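Local coordinates for protein 2-C-methyl-D-erythritol 2,4-cyclodiphosphate synthase (Thermus thermophilus, PDB 1IV4) that catalyses the cyclisation of 4-diphosphocytidyl-2-C-methyl-D-erythritol 2-phosphate to 2-C-methyl-D-erythritol 2,4-cyclodiphosphate with release of CMP in isoprenoid biosynthesis, at residues S27-L32 and L100-L105; L96-D101 and L129-S134. The protein carries 3 engineered substitutions. All blocks are in the same frame, centred on the assembly; numbering follows the deposited sequence.

Contact 1 of 2, residues S27-L32 and L100-L105; sequences SPVGAL and LDRPKL. With C5P (cytidine-5'-monophosphate), chain J.
Arg102 reaches across to Pro28 and Val29 with its guanidinium, and the route can be traced atom by atom. At the start Arg102 CB is still 5.0 Å from Pro28 CG. CG lies between the backbone N and the carbonyl carbon (chi1 54°), and there the side chain draws closer, toward Val29 CG2. The chain then runs extended: Arg102 CD comes within 4.4 Å of Pro28 CG, and NE has the ring of Pro28 and the CG1 methyl of Val29 both near it. Arg102 CZ meets the same two groups, with Val29 CG1 at 3.8 Å. At the tip the two branches part company: NH1 stands 3.7 Å from Pro28 CG, which sits over one face of the guanidinium and is offset toward its rim, while NH2 turns to Val29 CG1. NH2 also forms a salt bridge with Glu14, the polar partner that fixes this end on strand 3-14.

Behind the arginine, Ser27 OG lies 3.2 Å from Pro103 CD, and Pro28 CD is more loosely set against Pro103 CB. No hydrogen bond joins the two segments. The Arg102-Pro103 peptide is cis; the carbonyl that follows, Pro103 O, accepts from C5P N4 at 3.0 Å, and N4 also donates, at 3.0 Å and a straighter 166°, to Leu100 O. Leu105 N donates to C5P N3 at 2.8 Å and 172°. With an alanine in place of Pro103, Ser27 would lose the CG and CD it rests against, and the peptide after Arg102 would probably turn trans, shifting the next carbonyl of the loop away from N4. The arrangement is that of a cytosine-binding loop in the IspF fold, consistent with recognition of the base through backbone groups.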
loop_
_atom_site.group_PDB
_atom_site.type_symbol
_atom_site.label_atom_id
_atom_site.label_comp_id
_atom_site.label_asym_id
_atom_site.label_seq_id
_atom_site.Cartn_x
_atom_site.Cartn_y
_atom_site.Cartn_z
ATOM N N SER A 27 -2.187 -19.700 -17.688
ATOM C CA SER A 27 -3.242 -18.706 -17.560
ATOM C C SER A 27 -3.961 -18.383 -18.864
ATOM O O SER A 27 -3.348 -18.356 -19.933
ATOM C CB SER A 27 -2.570 -17.405 -17.073
ATOM O OG SER A 27 -3.453 -16.316 -16.990
ATOM N N PRO A 28 -5.242 -18.082 -18.790
ATOM C CA PRO A 28 -5.985 -17.614 -19.975
ATOM C C PRO A 28 -5.548 -16.212 -20.394
ATOM O O PRO A 28 -5.742 -15.780 -21.537
ATOM C CB PRO A 28 -7.434 -17.649 -19.472
ATOM C CG PRO A 28 -7.294 -17.369 -17.998
ATOM C CD PRO A 28 -6.079 -18.157 -17.578
ATOM N N VAL A 29 -4.915 -15.458 -19.487
ATOM C CA VAL A 29 -4.564 -14.067 -19.687
ATOM C C VAL A 29 -3.147 -13.766 -19.194
ATOM O O VAL A 29 -2.617 -14.430 -18.304
ATOM C CB VAL A 29 -5.530 -13.107 -18.965
ATOM C CG1 VAL A 29 -6.929 -13.233 -19.547
ATOM C CG2 VAL A 29 -5.558 -13.364 -17.460
ATOM N N GLY A 30 -2.540 -12.751 -19.792
ATOM C CA GLY A 30 -1.187 -12.355 -19.419
ATOM C C GLY A 30 -0.936 -10.900 -19.735
ATOM O O GLY A 30 -1.758 -10.176 -20.318
ATOM N N ALA A 31 0.248 -10.436 -19.311
ATOM C CA ALA A 31 0.460 -8.999 -19.390
ATOM C C ALA A 31 0.551 -8.555 -20.851
ATOM O O ALA A 31 1.222 -9.219 -21.645
ATOM C CB ALA A 31 1.699 -8.576 -18.619
ATOM N N LEU A 32 -0.145 -7.448 -21.080
ATOM C CA LEU A 32 0.008 -6.662 -22.295
ATOM C C LEU A 32 1.133 -5.676 -22.011
ATOM O O LEU A 32 0.906 -4.675 -21.327
ATOM C CB LEU A 32 -1.252 -5.905 -22.716
ATOM C CG LEU A 32 -0.948 -4.606 -23.474
ATOM C CD1 LEU A 32 -0.904 -4.866 -24.974
ATOM C CD2 LEU A 32 -1.959 -3.531 -23.130
ATOM N N LEU A 100 -5.348 -10.041 -8.527
ATOM C CA LEU A 100 -5.774 -10.473 -9.849
ATOM C C LEU A 100 -6.896 -11.503 -9.696
ATOM O O LEU A 100 -6.925 -12.295 -8.749
ATOM C CB LEU A 100 -4.607 -11.020 -10.659
ATOM C CG LEU A 100 -4.130 -12.413 -10.267
ATOM C CD1 LEU A 100 -3.155 -12.961 -11.301
ATOM C CD2 LEU A 100 -3.510 -12.363 -8.882
ATOM N N ASP A 101 -7.827 -11.452 -10.639
ATOM C CA ASP A 101 -9.042 -12.241 -10.518
ATOM C C ASP A 101 -8.791 -13.696 -10.893
ATOM O O ASP A 101 -9.297 -14.564 -10.188
ATOM C CB ASP A 101 -10.158 -11.700 -11.412
ATOM C CG ASP A 101 -10.643 -10.332 -10.993
ATOM O OD1 ASP A 101 -10.078 -9.725 -10.068
ATOM O OD2 ASP A 101 -11.617 -9.851 -11.607
ATOM N N ARG A 102 -8.066 -13.879 -11.981
ATOM C CA ARG A 102 -7.659 -15.182 -12.499
ATOM C C ARG A 102 -6.287 -15.081 -13.133
ATOM O O ARG A 102 -5.863 -13.987 -13.567
ATOM C CB ARG A 102 -8.698 -15.673 -13.519
ATOM C CG ARG A 102 -8.935 -14.647 -14.607
ATOM C CD ARG A 102 -10.096 -14.967 -15.551
ATOM N NE ARG A 102 -9.865 -14.308 -16.837
ATOM C CZ ARG A 102 -10.124 -14.734 -18.060
ATOM N NH1 ARG A 102 -10.685 -15.914 -18.310
ATOM N NH2 ARG A 102 -9.804 -13.938 -19.077
ATOM N N PRO A 103 -5.508 -16.152 -13.208
ATOM C CA PRO A 103 -5.849 -17.466 -12.668
ATOM C C PRO A 103 -5.697 -17.540 -11.152
ATOM O O PRO A 103 -5.129 -16.637 -10.536
ATOM C CB PRO A 103 -4.773 -18.375 -13.295
ATOM C CG PRO A 103 -3.588 -17.473 -13.427
ATOM C CD PRO A 103 -4.166 -16.159 -13.856
ATOM N N LYS A 104 -6.197 -18.605 -10.532
ATOM C CA LYS A 104 -5.912 -18.849 -9.128
ATOM C C LYS A 104 -4.407 -19.076 -8.937
ATOM O O LYS A 104 -3.808 -19.878 -9.673
ATOM C CB LYS A 104 -6.673 -20.059 -8.588
ATOM C CG LYS A 104 -7.968 -20.385 -9.311
ATOM C CD LYS A 104 -9.089 -19.418 -8.988
ATOM C CE LYS A 104 -9.365 -19.324 -7.490
ATOM N NZ LYS A 104 -10.367 -20.334 -7.050
ATOM N N LEU A 105 -3.809 -18.387 -7.958
ATOM C CA LEU A 105 -2.371 -18.536 -7.753
ATOM C C LEU A 105 -2.078 -19.533 -6.646
ATOM O O LEU A 105 -0.946 -19.985 -6.525
ATOM C CB LEU A 105 -1.684 -17.210 -7.430
ATOM C CG LEU A 105 -1.729 -16.155 -8.545
ATOM C CD1 LEU A 105 -1.040 -14.881 -8.088
ATOM C CD2 LEU A 105 -1.094 -16.684 -9.823
HETATM O O3P C5P J . -10.149 -11.726 -3.197
HETATM P P C5P J . -10.710 -12.931 -2.354
HETATM O O1P C5P J . -11.905 -13.504 -2.926
HETATM O O2P C5P J . -10.787 -12.640 -0.789
HETATM O "O5'" C5P J . -9.568 -14.062 -2.309
HETATM C "C5'" C5P J . -9.764 -15.280 -1.647
HETATM C "C4'" C5P J . -8.544 -16.071 -1.771
HETATM O "O4'" C5P J . -8.131 -16.661 -3.020
HETATM C "C3'" C5P J . -7.244 -15.528 -1.129
HETATM O "O3'" C5P J . -7.099 -15.190 0.272
HETATM C "C2'" C5P J . -6.127 -16.228 -1.870
HETATM O "O2'" C5P J . -6.030 -17.396 -1.094
HETATM C "C1'" C5P J . -6.765 -17.015 -2.946
HETATM N N1 C5P J . -6.471 -16.373 -4.326
HETATM C C2 C5P J . -5.704 -17.121 -5.294
HETATM N N3 C5P J . -5.401 -16.647 -6.530
HETATM C C4 C5P J . -5.856 -15.363 -6.950
HETATM C C5 C5P J . -6.622 -14.546 -6.049
HETATM C C6 C5P J . -6.909 -15.086 -4.804
HETATM O O2 C5P J . -5.288 -18.246 -4.976
HETATM N N4 C5P J . -5.579 -14.904 -8.182
#

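Contact 2 of 2, residues L96-D101 and L129-S134; sequences LVLTLD and LTFKTS. With MG (magnesium ion), chain I; C5P (cytidine-5'-monophosphate), chain J.
Leu96 and Leu129 meet through methyls, Leu96 CD2 lying 3.9 Å from Leu129 CD1, on the sheet face that the two residues share with Leu98 and Phe131. The same Leu129 methyl also reaches Leu98, whose CD1 touches the rim of the Phe131 ring near its plane, 4.2 Å from CE1. Helix 109-120 covers Leu129 and Phe131, as expected of a beta-alpha-beta crossover. The strands run parallel at 24°, held by four backbone hydrogen bonds from Thr130 N to Leu96 O through to Leu100 N on Lys132 O.

The other face carries Val97, Thr99, Thr130 and Lys132. Here Val97 CG2 lies 3.3 Å from Thr130 OG1, and a water bridges that hydroxyl and Leu96 O. Lys132 passes its CG across Val97 CG1, then bends at chi2 (-97°) and chi3, both away from the staggered values, and curls toward the magnesium ion. As modelled, Lys132 NZ is 2.1 Å from the ion, though CE is also very close and the detail is doubtful. Asp8 of the second subunit and O2P of CMP bind the same ion.

Past the strand ends, Asp101 OD1 takes two bonds from one residue: Ser134 N at 3.0 Å, nearly in line with the C-O bond, and Ser134 OG at 2.8 Å, on the syn lone pair. Ser134 OG itself accepts from Ala138 N, so aspartate, serine and the following turn are linked in series. Next to them Thr133 grips O3P of CMP twice, through N at 2.7 Å and through OG1, also at 2.7 Å. Its chi1 of 71° sets OG1 between the backbone N and the carbonyl carbon, on the same side as the N-H that meets O3P, and a bond from Glu135 N to OG1 steadies that turn. One N-H and one O-H thus meet O3P, while the metal, bound by Asp8, meets O2P of the same phosphate. This is consistent with the predicted role of Thr133 in stabilising the transition state: charge developing on the phosphate could be shared among them.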
loop_
_atom_site.group_PDB
_atom_site.type_symbol
_atom_site.label_atom_id
_atom_site.label_comp_id
_atom_site.label_asym_id
_atom_site.label_seq_id
_atom_site.Cartn_x
_atom_site.Cartn_y
_atom_site.Cartn_z
ATOM N N LEU A 96 4.552 -8.766 0.018
ATOM C CA LEU A 96 3.841 -8.102 -1.089
ATOM C C LEU A 96 2.480 -8.758 -1.324
ATOM O O LEU A 96 2.314 -9.901 -0.907
ATOM C CB LEU A 96 4.666 -8.179 -2.362
ATOM C CG LEU A 96 4.825 -9.585 -2.931
ATOM C CD1 LEU A 96 5.272 -9.511 -4.395
ATOM C CD2 LEU A 96 5.791 -10.432 -2.144
ATOM N N VAL A 97 1.600 -8.035 -1.992
ATOM C CA VAL A 97 0.255 -8.525 -2.282
ATOM C C VAL A 97 0.042 -8.515 -3.788
ATOM O O VAL A 97 0.292 -7.490 -4.415
ATOM C CB VAL A 97 -0.804 -7.650 -1.610
ATOM C CG1 VAL A 97 -2.196 -8.192 -1.899
ATOM C CG2 VAL A 97 -0.564 -7.621 -0.099
ATOM N N LEU A 98 -0.421 -9.623 -4.357
ATOM C CA LEU A 98 -0.802 -9.658 -5.757
ATOM C C LEU A 98 -2.314 -9.702 -5.876
ATOM O O LEU A 98 -2.957 -10.538 -5.224
ATOM C CB LEU A 98 -0.223 -10.872 -6.501
ATOM C CG LEU A 98 1.272 -11.098 -6.349
ATOM C CD1 LEU A 98 1.726 -12.347 -7.086
ATOM C CD2 LEU A 98 2.029 -9.900 -6.876
ATOM N N THR A 99 -2.773 -8.771 -6.710
ATOM C CA THR A 99 -4.213 -8.639 -6.940
ATOM C C THR A 99 -4.534 -9.007 -8.389
ATOM O O THR A 99 -4.023 -8.384 -9.312
ATOM C CB THR A 99 -4.742 -7.224 -6.666
ATOM O OG1 THR A 99 -4.430 -6.885 -5.313
ATOM C CG2 THR A 99 -6.257 -7.182 -6.846
ATOM N N LEU A 100 -5.348 -10.041 -8.527
ATOM C CA LEU A 100 -5.774 -10.473 -9.849
ATOM C C LEU A 100 -6.896 -11.503 -9.696
ATOM O O LEU A 100 -6.925 -12.295 -8.749
ATOM C CB LEU A 100 -4.607 -11.020 -10.659
ATOM C CG LEU A 100 -4.130 -12.413 -10.267
ATOM C CD1 LEU A 100 -3.155 -12.961 -11.301
ATOM C CD2 LEU A 100 -3.510 -12.363 -8.882
ATOM N N ASP A 101 -7.827 -11.452 -10.639
ATOM C CA ASP A 101 -9.042 -12.241 -10.518
ATOM C C ASP A 101 -8.791 -13.696 -10.893
ATOM O O ASP A 101 -9.297 -14.564 -10.188
ATOM C CB ASP A 101 -10.158 -11.700 -11.412
ATOM C CG ASP A 101 -10.643 -10.332 -10.993
ATOM O OD1 ASP A 101 -10.078 -9.725 -10.068
ATOM O OD2 ASP A 101 -11.617 -9.851 -11.607
ATOM N N LEU A 129 4.128 -13.430 0.872
ATOM C CA LEU A 129 3.346 -13.354 -0.346
ATOM C C LEU A 129 1.876 -13.643 -0.106
ATOM O O LEU A 129 1.512 -14.689 0.458
ATOM C CB LEU A 129 3.935 -14.376 -1.335
ATOM C CG LEU A 129 3.242 -14.453 -2.697
ATOM C CD1 LEU A 129 3.304 -13.116 -3.420
ATOM C CD2 LEU A 129 3.907 -15.557 -3.518
ATOM N N THR A 130 1.004 -12.717 -0.504
ATOM C CA THR A 130 -0.428 -13.007 -0.351
ATOM C C THR A 130 -1.140 -12.691 -1.667
ATOM O O THR A 130 -0.687 -11.858 -2.431
ATOM C CB THR A 130 -1.129 -12.233 0.770
ATOM O OG1 THR A 130 -0.964 -10.828 0.538
ATOM C CG2 THR A 130 -0.476 -12.551 2.112
ATOM N N PHE A 131 -2.250 -13.379 -1.905
ATOM C CA PHE A 131 -3.004 -13.163 -3.149
ATOM C C PHE A 131 -4.425 -12.710 -2.859
ATOM O O PHE A 131 -5.061 -13.155 -1.884
ATOM C CB PHE A 131 -3.118 -14.459 -3.958
ATOM C CG PHE A 131 -1.851 -15.284 -4.052
ATOM C CD1 PHE A 131 -0.658 -14.731 -4.477
ATOM C CD2 PHE A 131 -1.859 -16.629 -3.702
ATOM C CE1 PHE A 131 0.491 -15.492 -4.565
ATOM C CE2 PHE A 131 -0.725 -17.391 -3.800
ATOM C CZ PHE A 131 0.470 -16.845 -4.241
ATOM N N LYS A 132 -4.970 -11.864 -3.733
ATOM C CA LYS A 132 -6.380 -11.509 -3.587
ATOM C C LYS A 132 -6.977 -11.282 -4.977
ATOM O O LYS A 132 -6.203 -10.985 -5.886
ATOM C CB LYS A 132 -6.591 -10.234 -2.791
ATOM C CG LYS A 132 -5.722 -9.958 -1.595
ATOM C CD LYS A 132 -6.404 -10.365 -0.302
ATOM C CE LYS A 132 -7.908 -10.171 -0.331
ATOM N NZ LYS A 132 -8.611 -11.049 0.659
ATOM N N THR A 133 -8.294 -11.381 -5.120
ATOM C CA THR A 133 -8.957 -10.906 -6.328
ATOM C C THR A 133 -9.233 -9.415 -6.181
ATOM O O THR A 133 -9.068 -8.868 -5.095
ATOM C CB THR A 133 -10.301 -11.620 -6.602
ATOM O OG1 THR A 133 -11.283 -11.184 -5.640
ATOM C CG2 THR A 133 -10.148 -13.122 -6.445
ATOM N N SER A 134 -9.661 -8.782 -7.272
ATOM C CA SER A 134 -10.045 -7.380 -7.227
ATOM C C SER A 134 -11.521 -7.228 -6.867
ATOM O O SER A 134 -11.998 -6.106 -6.743
ATOM C CB SER A 134 -9.777 -6.692 -8.568
ATOM O OG SER A 134 -10.747 -7.028 -9.549
HETATM MG MG MG I . -10.594 -10.749 0.157
HETATM O O3P C5P J . -10.149 -11.726 -3.197
HETATM P P C5P J . -10.710 -12.931 -2.354
HETATM O O1P C5P J . -11.905 -13.504 -2.926
HETATM O O2P C5P J . -10.787 -12.640 -0.789
HETATM O "O5'" C5P J . -9.568 -14.062 -2.309
HETATM C "C5'" C5P J . -9.764 -15.280 -1.647
HETATM C "C4'" C5P J . -8.544 -16.071 -1.771
HETATM O "O4'" C5P J . -8.131 -16.661 -3.020
HETATM C "C3'" C5P J . -7.244 -15.528 -1.129
HETATM O "O3'" C5P J . -7.099 -15.190 0.272
HETATM C "C2'" C5P J . -6.127 -16.228 -1.870
HETATM O "O2'" C5P J . -6.030 -17.396 -1.094
HETATM C "C1'" C5P J . -6.765 -17.015 -2.946
HETATM N N1 C5P J . -6.471 -16.373 -4.326
HETATM C C2 C5P J . -5.704 -17.121 -5.294
HETATM N N3 C5P J . -5.401 -16.647 -6.530
HETATM C C4 C5P J . -5.856 -15.363 -6.950
HETATM C C5 C5P J . -6.622 -14.546 -6.049
HETATM C C6 C5P J . -6.909 -15.086 -4.804
HETATM O O2 C5P J . -5.288 -18.246 -4.976
HETATM N N4 C5P J . -5.579 -14.904 -8.182
HETATM O O HOH W 1 1.473 -9.849 1.735
HETATM O O HOH W 2 -12.451 -10.010 -0.301
HETATM O O HOH W 3 -10.269 -9.586 -1.703
HETATM O O HOH W 4 -11.403 -11.283 1.672
#

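Contact 2 is the buried one, joining neighbouring parallel strands of the central sheet, while contact 1 lies at the surface, where the edge strand 29-31 meets the loop that follows strand 91-99. Leu100 and Asp101 belong to both, so the chain passes from one straight into the other. Contact 2 is knitted by regular backbone bonds and apolar side chains in contact; contact 1 has no direct bond between its segments and relies on proline and arginine surfaces. Their ligand chemistry differs too: 100-105 reads the base, whereas 129-134 holds the phosphate, beside the metal and the second subunit. Leu105 CD1 joins them, packing 3.6 Å from Phe131 CD1.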